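Local coordinates for coronin (Toxoplasma gondii, PDB 4OZU), which probably binds actin filaments, as coronins generally do, and is represented here by its WD40-repeat domain, at residues 365-373 with 384-392; 98-108 with 122-133. All blocks are in the same frame, centred on the assembly; numbering follows the deposited sequence. Where two conformers were deposited one is given.

Interaction 1 (365-373 with 384-392)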
loop_
_atom_site.group_PDB
_atom_site.type_symbol
_atom_site.label_atom_id
_atom_site.label_comp_id
_atom_site.label_asym_id
_atom_site.label_seq_id
_atom_site.Cartn_x
_atom_site.Cartn_y
_atom_site.Cartn_z
ATOM N N PRO A 365 -7.303 -16.067 9.433
ATOM C CA PRO A 365 -7.932 -16.691 8.268
ATOM C C PRO A 365 -6.915 -16.890 7.153
ATOM O O PRO A 365 -5.814 -16.340 7.231
ATOM C CB PRO A 365 -9.009 -15.685 7.853
ATOM C CG PRO A 365 -9.171 -14.756 9.025
ATOM C CD PRO A 365 -7.843 -14.725 9.705
ATOM N N PRO A 366 -7.278 -17.656 6.117
ATOM C CA PRO A 366 -6.385 -17.858 4.971
ATOM C C PRO A 366 -5.921 -16.524 4.384
ATOM O O PRO A 366 -6.740 -15.685 4.007
ATOM C CB PRO A 366 -7.253 -18.637 3.985
ATOM C CG PRO A 366 -8.271 -19.326 4.846
ATOM C CD PRO A 366 -8.557 -18.368 5.954
ATOM N N ALA A 367 -4.607 -16.336 4.343
ATOM C CA ALA A 367 -4.014 -15.060 3.959
ATOM C C ALA A 367 -3.683 -15.053 2.476
ATOM O O ALA A 367 -3.461 -16.113 1.894
ATOM C CB ALA A 367 -2.771 -14.806 4.770
ATOM N N PRO A 368 -3.650 -13.862 1.856
ATOM C CA PRO A 368 -3.224 -13.816 0.455
ATOM C C PRO A 368 -1.880 -14.499 0.264
ATOM O O PRO A 368 -0.932 -14.173 0.979
ATOM C CB PRO A 368 -3.129 -12.314 0.159
ATOM C CG PRO A 368 -4.069 -11.677 1.132
ATOM C CD PRO A 368 -3.995 -12.525 2.377
ATOM N N ASP A 369 -1.815 -15.443 -0.670
ATOM C CA ASP A 369 -0.586 -16.180 -0.932
ATOM C C ASP A 369 0.289 -15.490 -1.967
ATOM O O ASP A 369 -0.149 -14.574 -2.656
ATOM C CB ASP A 369 -0.908 -17.592 -1.407
ATOM C CG ASP A 369 0.207 -18.590 -1.098
ATOM O OD1 ASP A 369 1.264 -18.187 -0.553
ATOM O OD2 ASP A 369 0.023 -19.785 -1.409
ATOM N N VAL A 370 1.527 -15.955 -2.077
ATOM C CA VAL A 370 2.475 -15.392 -3.032
ATOM C C VAL A 370 2.408 -16.149 -4.361
ATOM O O VAL A 370 3.428 -16.363 -5.018
ATOM C CB VAL A 370 3.913 -15.420 -2.466
ATOM C CG1 VAL A 370 4.016 -14.484 -1.264
ATOM C CG2 VAL A 370 4.336 -16.839 -2.079
ATOM N N GLU A 371 1.194 -16.546 -4.739
ATOM C CA GLU A 371 0.927 -17.202 -6.021
ATOM C C GLU A 371 -0.159 -16.439 -6.758
ATOM O O GLU A 371 -1.233 -16.219 -6.200
ATOM C CB GLU A 371 0.459 -18.646 -5.833
ATOM C CG GLU A 371 1.466 -19.615 -5.301
ATOM C CD GLU A 371 0.856 -20.988 -5.118
ATOM O OE1 GLU A 371 -0.158 -21.286 -5.787
ATOM O OE2 GLU A 371 1.374 -21.764 -4.295
ATOM N N PRO A 372 0.087 -16.045 -8.018
ATOM C CA PRO A 372 -1.009 -15.399 -8.750
ATOM C C PRO A 372 -2.168 -16.349 -9.047
ATOM O O PRO A 372 -1.919 -17.501 -9.382
ATOM C CB PRO A 372 -0.354 -14.950 -10.065
ATOM C CG PRO A 372 1.113 -15.187 -9.909
ATOM C CD PRO A 372 1.308 -16.179 -8.830
ATOM N N SER A 373 -3.409 -15.873 -8.962
ATOM C CA SER A 373 -4.546 -16.738 -9.272
ATOM C C SER A 373 -4.742 -16.855 -10.780
ATOM O O SER A 373 -5.316 -17.833 -11.263
ATOM C CB SER A 373 -5.835 -16.226 -8.622
ATOM O OG SER A 373 -6.299 -15.047 -9.251
ATOM N N ASN A 384 -11.921 -13.939 -13.831
ATOM C CA ASN A 384 -11.806 -13.306 -12.523
ATOM C C ASN A 384 -11.723 -14.362 -11.432
ATOM O O ASN A 384 -12.660 -14.540 -10.654
ATOM C CB ASN A 384 -12.981 -12.371 -12.248
ATOM C CG ASN A 384 -13.036 -11.208 -13.213
ATOM O OD1 ASN A 384 -12.179 -10.325 -13.191
ATOM N ND2 ASN A 384 -14.045 -11.203 -14.068
ATOM N N LYS A 385 -10.600 -15.068 -11.390
ATOM C CA LYS A 385 -10.356 -16.049 -10.341
ATOM C C LYS A 385 -9.930 -15.334 -9.064
ATOM O O LYS A 385 -9.012 -14.509 -9.084
ATOM C CB LYS A 385 -9.282 -17.051 -10.776
ATOM C CG LYS A 385 -9.541 -17.729 -12.120
ATOM C CD LYS A 385 -10.677 -18.738 -12.043
ATOM C CE LYS A 385 -10.808 -19.526 -13.342
ATOM N NZ LYS A 385 -11.154 -18.664 -14.507
ATOM N N ALA A 386 -10.587 -15.660 -7.954
ATOM C CA ALA A 386 -10.276 -15.046 -6.665
ATOM C C ALA A 386 -8.822 -15.304 -6.286
ATOM O O ALA A 386 -8.255 -16.327 -6.678
ATOM C CB ALA A 386 -11.207 -15.582 -5.586
ATOM N N ILE A 387 -8.215 -14.379 -5.543
ATOM C CA ILE A 387 -6.810 -14.526 -5.178
ATOM C C ILE A 387 -6.583 -15.837 -4.435
ATOM O O ILE A 387 -7.474 -16.363 -3.750
ATOM C CB ILE A 387 -6.287 -13.361 -4.306
ATOM C CG1 ILE A 387 -7.117 -13.192 -3.027
ATOM C CG2 ILE A 387 -6.260 -12.068 -5.106
ATOM C CD1 ILE A 387 -6.344 -12.493 -1.916
ATOM N N ARG A 388 -5.390 -16.380 -4.606
ATOM C CA ARG A 388 -5.031 -17.594 -3.920
ATOM C C ARG A 388 -4.652 -17.268 -2.486
ATOM O O ARG A 388 -4.075 -16.212 -2.205
ATOM C CB ARG A 388 -3.898 -18.302 -4.656
ATOM C CG ARG A 388 -4.363 -18.930 -5.961
ATOM C CD ARG A 388 -3.266 -19.703 -6.639
ATOM N NE ARG A 388 -3.703 -20.258 -7.919
ATOM C CZ ARG A 388 -2.903 -20.908 -8.756
ATOM N NH1 ARG A 388 -1.626 -21.095 -8.449
ATOM N NH2 ARG A 388 -3.377 -21.376 -9.902
ATOM N N ARG A 389 -4.994 -18.188 -1.589
ATOM C CA ARG A 389 -4.809 -18.003 -0.161
ATOM C C ARG A 389 -4.085 -19.175 0.481
ATOM O O ARG A 389 -4.141 -20.308 -0.003
ATOM C CB ARG A 389 -6.159 -17.810 0.526
ATOM C CG ARG A 389 -6.903 -16.599 0.054
ATOM C CD ARG A 389 -8.242 -16.435 0.751
ATOM N NE ARG A 389 -8.877 -15.212 0.274
ATOM C CZ ARG A 389 -8.626 -13.998 0.754
ATOM N NH1 ARG A 389 -7.774 -13.829 1.763
ATOM N NH2 ARG A 389 -9.244 -12.950 0.228
ATOM N N ARG A 390 -3.411 -18.887 1.587
ATOM C CA ARG A 390 -2.698 -19.906 2.343
ATOM C C ARG A 390 -3.008 -19.743 3.814
ATOM O O ARG A 390 -2.891 -18.647 4.363
ATOM C CB ARG A 390 -1.189 -19.809 2.115
ATOM C CG ARG A 390 -0.377 -20.850 2.881
ATOM C CD ARG A 390 1.119 -20.650 2.694
ATOM N NE ARG A 390 1.585 -21.094 1.381
ATOM C CZ ARG A 390 1.911 -22.350 1.083
ATOM N NH1 ARG A 390 1.815 -23.307 2.000
ATOM N NH2 ARG A 390 2.332 -22.656 -0.137
ATOM N N SER A 391 -3.436 -20.830 4.450
ATOM C CA SER A 391 -3.582 -20.856 5.897
ATOM C C SER A 391 -2.215 -21.104 6.516
ATOM O O SER A 391 -1.674 -22.206 6.439
ATOM C CB SER A 391 -4.580 -21.927 6.339
ATOM O OG SER A 391 -5.909 -21.433 6.295
ATOM N N VAL A 392 -1.659 -20.057 7.109
ATOM C CA VAL A 392 -0.330 -20.103 7.695
ATOM C C VAL A 392 -0.433 -20.520 9.143
ATOM O O VAL A 392 -1.342 -20.090 9.852
ATOM C CB VAL A 392 0.367 -18.725 7.616
ATOM C CG1 VAL A 392 1.795 -18.806 8.128
ATOM C CG2 VAL A 392 0.344 -18.205 6.202
HETATM O O HOH W 1 -3.382 -17.908 7.765
HETATM O O HOH W 2 -2.752 -13.926 -3.515
HETATM O O HOH W 3 2.580 -20.601 -2.165
HETATM O O HOH W 4 -2.059 -20.770 -2.514
HETATM O O HOH W 5 -3.440 -14.694 -6.069
#

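Interaction 2 (98-108 with 122-133)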
loop_
_atom_site.group_PDB
_atom_site.type_symbol
_atom_site.label_atom_id
_atom_site.label_comp_id
_atom_site.label_asym_id
_atom_site.label_seq_id
_atom_site.Cartn_x
_atom_site.Cartn_y
_atom_site.Cartn_z
ATOM N N ALA A 98 8.414 4.097 -9.100
ATOM C CA ALA A 98 7.980 5.213 -9.922
ATOM C C ALA A 98 8.900 6.387 -9.647
ATOM O O ALA A 98 9.240 6.649 -8.501
ATOM C CB ALA A 98 6.542 5.583 -9.620
ATOM N N CYS A 99 9.286 7.108 -10.693
ATOM C CA CYS A 99 10.303 8.143 -10.563
ATOM C C CYS A 99 9.850 9.480 -11.151
ATOM O O CYS A 99 9.040 9.530 -12.088
ATOM C CB CYS A 99 11.586 7.679 -11.247
ATOM S SG CYS A 99 12.995 8.762 -11.012
ATOM N N GLU A 100 10.376 10.562 -10.585
ATOM C CA GLU A 100 10.084 11.901 -11.077
ATOM C C GLU A 100 10.544 12.087 -12.513
ATOM O O GLU A 100 10.092 13.012 -13.183
ATOM C CB GLU A 100 10.745 12.965 -10.197
ATOM C CG GLU A 100 9.896 13.426 -9.025
ATOM C CD GLU A 100 10.390 14.729 -8.420
ATOM O OE1 GLU A 100 11.556 15.104 -8.674
ATOM O OE2 GLU A 100 9.611 15.381 -7.694
ATOM N N ASP A 101 11.439 11.226 -12.995
ATOM C CA ASP A 101 11.927 11.364 -14.371
ATOM C C ASP A 101 10.986 10.680 -15.374
ATOM O O ASP A 101 11.333 10.517 -16.545
ATOM C CB ASP A 101 13.358 10.819 -14.510
ATOM C CG ASP A 101 13.480 9.339 -14.183
ATOM O OD1 ASP A 101 12.449 8.633 -14.091
ATOM O OD2 ASP A 101 14.635 8.877 -14.027
ATOM N N THR A 102 9.797 10.305 -14.893
ATOM C CA THR A 102 8.677 9.791 -15.698
ATOM C C THR A 102 8.773 8.304 -16.023
ATOM O O THR A 102 7.884 7.759 -16.681
ATOM C CB THR A 102 8.508 10.555 -17.052
ATOM O OG1 THR A 102 9.500 10.134 -18.001
ATOM C CG2 THR A 102 8.574 12.071 -16.853
ATOM N N ILE A 103 9.808 7.637 -15.523
ATOM C CA ILE A 103 10.041 6.233 -15.836
ATOM C C ILE A 103 9.647 5.317 -14.676
ATOM O O ILE A 103 9.970 5.588 -13.517
ATOM C CB ILE A 103 11.523 6.006 -16.210
ATOM C CG1 ILE A 103 11.851 6.794 -17.482
ATOM C CG2 ILE A 103 11.818 4.519 -16.414
ATOM C CD1 ILE A 103 13.332 6.868 -17.818
ATOM N N VAL A 104 8.930 4.241 -14.998
ATOM C CA VAL A 104 8.679 3.170 -14.044
ATOM C C VAL A 104 9.696 2.070 -14.312
ATOM O O VAL A 104 9.851 1.625 -15.446
ATOM C CB VAL A 104 7.240 2.609 -14.144
ATOM C CG1 VAL A 104 7.037 1.465 -13.152
ATOM C CG2 VAL A 104 6.223 3.705 -13.883
ATOM N N ARG A 105 10.399 1.654 -13.261
ATOM C CA ARG A 105 11.463 0.664 -13.375
ATOM C C ARG A 105 11.106 -0.594 -12.596
ATOM O O ARG A 105 10.671 -0.511 -11.453
ATOM C CB ARG A 105 12.783 1.244 -12.860
ATOM C CG ARG A 105 13.324 2.374 -13.720
ATOM C CD ARG A 105 14.536 3.046 -13.087
ATOM N NE ARG A 105 15.126 4.050 -13.974
ATOM C CZ ARG A 105 14.715 5.312 -14.073
ATOM N NH1 ARG A 105 13.701 5.751 -13.340
ATOM N NH2 ARG A 105 15.327 6.150 -14.908
ATOM N N ILE A 106 11.276 -1.748 -13.234
ATOM C CA ILE A 106 11.083 -3.036 -12.574
ATOM C C ILE A 106 12.458 -3.590 -12.233
ATOM O O ILE A 106 13.340 -3.659 -13.088
ATOM C CB ILE A 106 10.314 -4.050 -13.455
ATOM C CG1 ILE A 106 9.069 -3.411 -14.082
ATOM C CG2 ILE A 106 9.927 -5.272 -12.636
ATOM C CD1 ILE A 106 8.124 -2.777 -13.096
ATOM N N TRP A 107 12.631 -3.977 -10.977
ATOM C CA TRP A 107 13.916 -4.424 -10.467
ATOM C C TRP A 107 13.876 -5.887 -10.051
ATOM O O TRP A 107 12.856 -6.361 -9.557
ATOM C CB TRP A 107 14.322 -3.575 -9.270
ATOM C CG TRP A 107 14.425 -2.125 -9.563
ATOM C CD1 TRP A 107 13.499 -1.167 -9.285
ATOM C CD2 TRP A 107 15.531 -1.451 -10.179
ATOM N NE1 TRP A 107 13.957 0.063 -9.687
ATOM C CE2 TRP A 107 15.200 -0.084 -10.242
ATOM C CE3 TRP A 107 16.763 -1.872 -10.684
ATOM C CZ2 TRP A 107 16.056 0.864 -10.791
ATOM C CZ3 TRP A 107 17.614 -0.929 -11.226
ATOM C CH2 TRP A 107 17.256 0.424 -11.275
ATOM N N GLN A 108 14.991 -6.586 -10.242
ATOM C CA GLN A 108 15.149 -7.951 -9.748
ATOM C C GLN A 108 16.378 -8.058 -8.856
ATOM O O GLN A 108 17.515 -7.977 -9.331
ATOM C CB GLN A 108 15.258 -8.942 -10.902
ATOM C CG GLN A 108 15.248 -10.395 -10.451
ATOM C CD GLN A 108 15.167 -11.366 -11.609
ATOM O OE1 GLN A 108 15.605 -11.065 -12.718
ATOM N NE2 GLN A 108 14.599 -12.538 -11.357
ATOM N N PRO A 122 17.487 -1.953 -14.434
ATOM C CA PRO A 122 16.209 -2.647 -14.243
ATOM C C PRO A 122 16.038 -3.796 -15.226
ATOM O O PRO A 122 16.657 -3.772 -16.290
ATOM C CB PRO A 122 15.158 -1.561 -14.512
ATOM C CG PRO A 122 15.891 -0.271 -14.586
ATOM C CD PRO A 122 17.302 -0.591 -14.958
ATOM N N ILE A 123 15.214 -4.781 -14.884
ATOM C CA ILE A 123 14.910 -5.863 -15.817
ATOM C C ILE A 123 13.863 -5.409 -16.836
ATOM O O ILE A 123 13.716 -6.003 -17.904
ATOM C CB ILE A 123 14.411 -7.132 -15.090
ATOM C CG1 ILE A 123 13.140 -6.843 -14.283
ATOM C CG2 ILE A 123 15.512 -7.687 -14.195
ATOM C CD1 ILE A 123 12.458 -8.090 -13.772
ATOM N N ALA A 124 13.139 -4.350 -16.494
ATOM C CA ALA A 124 12.196 -3.726 -17.416
ATOM C C ALA A 124 12.131 -2.229 -17.132
ATOM O O ALA A 124 12.060 -1.807 -15.972
ATOM C CB ALA A 124 10.805 -4.363 -17.298
ATOM N N THR A 125 12.187 -1.442 -18.203
ATOM C CA THR A 125 12.119 0.009 -18.126
ATOM C C THR A 125 10.870 0.459 -18.882
ATOM O O THR A 125 10.808 0.346 -20.104
ATOM C CB THR A 125 13.385 0.667 -18.713
ATOM O OG1 THR A 125 14.531 0.234 -17.969
ATOM C CG2 THR A 125 13.295 2.181 -18.649
ATOM N N LEU A 126 9.880 0.952 -18.142
ATOM C CA LEU A 126 8.565 1.272 -18.699
ATOM C C LEU A 126 8.439 2.768 -18.945
ATOM O O LEU A 126 8.282 3.550 -18.008
ATOM C CB LEU A 126 7.457 0.788 -17.760
ATOM C CG LEU A 126 7.611 -0.633 -17.219
ATOM C CD1 LEU A 126 6.381 -1.008 -16.421
ATOM C CD2 LEU A 126 7.855 -1.632 -18.342
ATOM N N THR A 127 8.511 3.151 -20.218
ATOM C CA THR A 127 8.601 4.554 -20.619
ATOM C C THR A 127 7.306 5.028 -21.267
ATOM O O THR A 127 6.503 4.212 -21.729
ATOM C CB THR A 127 9.757 4.774 -21.605
ATOM O OG1 THR A 127 9.535 3.996 -22.788
ATOM C CG2 THR A 127 11.090 4.373 -20.984
ATOM N N GLY A 128 7.104 6.344 -21.298
ATOM C CA GLY A 128 5.995 6.932 -22.031
ATOM C C GLY A 128 5.233 8.013 -21.286
ATOM O O GLY A 128 4.623 8.882 -21.911
ATOM N N ALA A 129 5.258 7.961 -19.957
ATOM C CA ALA A 129 4.587 8.966 -19.142
ATOM C C ALA A 129 5.194 10.326 -19.431
ATOM O O ALA A 129 6.412 10.441 -19.576
ATOM C CB ALA A 129 4.703 8.622 -17.665
ATOM N N LEU A 130 4.350 11.350 -19.523
ATOM C CA LEU A 130 4.803 12.682 -19.926
ATOM C C LEU A 130 5.233 13.553 -18.748
ATOM O O LEU A 130 5.936 14.540 -18.938
ATOM C CB LEU A 130 3.706 13.400 -20.718
ATOM C CG LEU A 130 3.265 12.737 -22.024
ATOM C CD1 LEU A 130 2.268 13.618 -22.750
ATOM C CD2 LEU A 130 4.449 12.428 -22.930
ATOM N N LYS A 131 4.808 13.198 -17.539
ATOM C CA LYS A 131 5.224 13.925 -16.344
ATOM C C LYS A 131 5.586 12.926 -15.252
ATOM O O LYS A 131 5.544 11.713 -15.471
ATOM C CB LYS A 131 4.126 14.885 -15.873
ATOM C CG LYS A 131 3.831 16.028 -16.842
ATOM C CD LYS A 131 5.002 16.996 -16.903
ATOM C CE LYS A 131 4.743 18.147 -17.856
ATOM N NZ LYS A 131 5.878 19.109 -17.859
ATOM N N LYS A 132 5.979 13.429 -14.087
ATOM C CA LYS A 132 6.420 12.548 -13.016
ATOM C C LYS A 132 5.357 11.510 -12.689
ATOM O O LYS A 132 4.156 11.797 -12.694
ATOM C CB LYS A 132 6.782 13.348 -11.765
ATOM C CG LYS A 132 5.677 14.200 -11.184
ATOM C CD LYS A 132 6.209 15.015 -10.007
ATOM C CE LYS A 132 5.146 15.907 -9.395
ATOM N NZ LYS A 132 5.728 16.832 -8.385
ATOM N N VAL A 133 5.817 10.292 -12.434
ATOM C CA VAL A 133 4.929 9.195 -12.090
ATOM C C VAL A 133 4.863 9.089 -10.576
ATOM O O VAL A 133 5.894 9.103 -9.897
ATOM C CB VAL A 133 5.396 7.881 -12.717
ATOM C CG1 VAL A 133 4.520 6.729 -12.259
ATOM C CG2 VAL A 133 5.354 8.000 -14.239
HETATM O O HOH W 6 6.464 5.750 -17.838
HETATM O O HOH W 7 9.108 7.820 -19.740
#

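Interaction 1 (365-373 with 384-392)
Backbone pairing joins A367 and R390, an antiparallel hydrogen-bonded pair: R390 N gives to A367 O at 2.8 Å and A367 N returns a bond to R390 O. Two residues further along, D369 N reaches R388 O almost straight, with 174° at the hydrogen.

Charged side chains work mainly along one flank. The extended R388 presents NH1 to E371 OE1 at 3.0 Å, on the anti side of the carboxylate, whose plane stands 81° from the guanidinium; P372 O sits over one guanidinium face. R390, bent at chi3 (-75°), brings NE to 3.5 Å from D369 OD2, a long salt bridge, and water 3 links D369 OD2, E371 OE2 and R390 NH2. R389 instead sends NH1 to P366 O at 3.1 Å, while its NH2 is salt-bridged to E277.

One hydroxyl bond and one apolar contact reach beyond the paired strands. S373 OG donates to K385 O at 2.8 Å, from above the carbonyl plane, and I387 CD1 lies against P368 CB at 3.8 Å.

Two-residue strands, 367-368 and 389-390, joined through a segment containing helix 376-380, thus form a small antiparallel sheet lying on loops of the WD40 beta-propeller, where A367 touches K322 and P368 touches T278.

Interaction 2 (98-108 with 122-133)
P122 lies against W107, its CG 3.9 Å from the centroid of the six-membered ring and 21° off the ring normal, a CH-pi contact over the face. The same CG touches R105 CG at 3.8 Å, so the proline packs against both side chains. Beyond it the chain enters a classic beta bulge: I123 and A124 both face I106, whose O accepts a 2.8 Å bond from I123 N and a weak one from A124 N. I106 N donates to A124 O at 177°, and V104 and L126 exchange a pair of backbone bonds.

On the face carrying V104, I106, A124 and L126, I106 CG1 meets A124 CB and V104 CB meets L126 CB. Strands 104-108 and 124-126, their directions 166° apart, are the third and outermost strands of a four-stranded antiparallel propeller blade. After strand 124-126 the chain turns toward the next blade, and V133 CG1 touches both A98 CB (3.5 Å) and V104 CG2 (3.8 Å), while V133 N makes a weak bond to C99 O.

At the same end of strand 104-108, just before V104, T102 lays CG2 3.3 Å from K131 O, and water 6 joins T102 O, L126 O and A129 N. Farther out, the type I turn C99-T102 is closed by T102 N to C99 O, and the D101 side chain adds an Asx turn, its OD1 taking I103 N. That oxygen also accepts R105 NH1 through the syn lone pair, while R105 NH2 reaches OD2 at 2.9 Å, giving an end-on, two-nitrogen salt bridge. I103 CG2 covers one face of that guanidinium, 3.8 Å above its centre. In the second shell T79 hydrogen-bonds D101 OD2, T97 holds W107 NE1, and F151 makes a cation-pi contact with K132.

Overall arrangement
Along the chain the two contacts come in series: interaction 2 closes at residue 133, well before interaction 1 opens at 365. Their centres are 29 Å apart and their nearest atoms about 13 Å, with no touch between them. Interaction 2 belongs to the propeller itself, joining the two outer strands of the blade 82-87, 94-99, 104-108, 124-126 and leading into strand 133-138, the first of the following blade. Interaction 1 comes after strand 343-350, which shares a sheet with the N-terminal strand 16-25, and forms a separate two-stranded sheet. One contact therefore closes the outer edge of a blade and ties it to the next, whereas the other folds the C-terminal part of this domain back onto propeller loops.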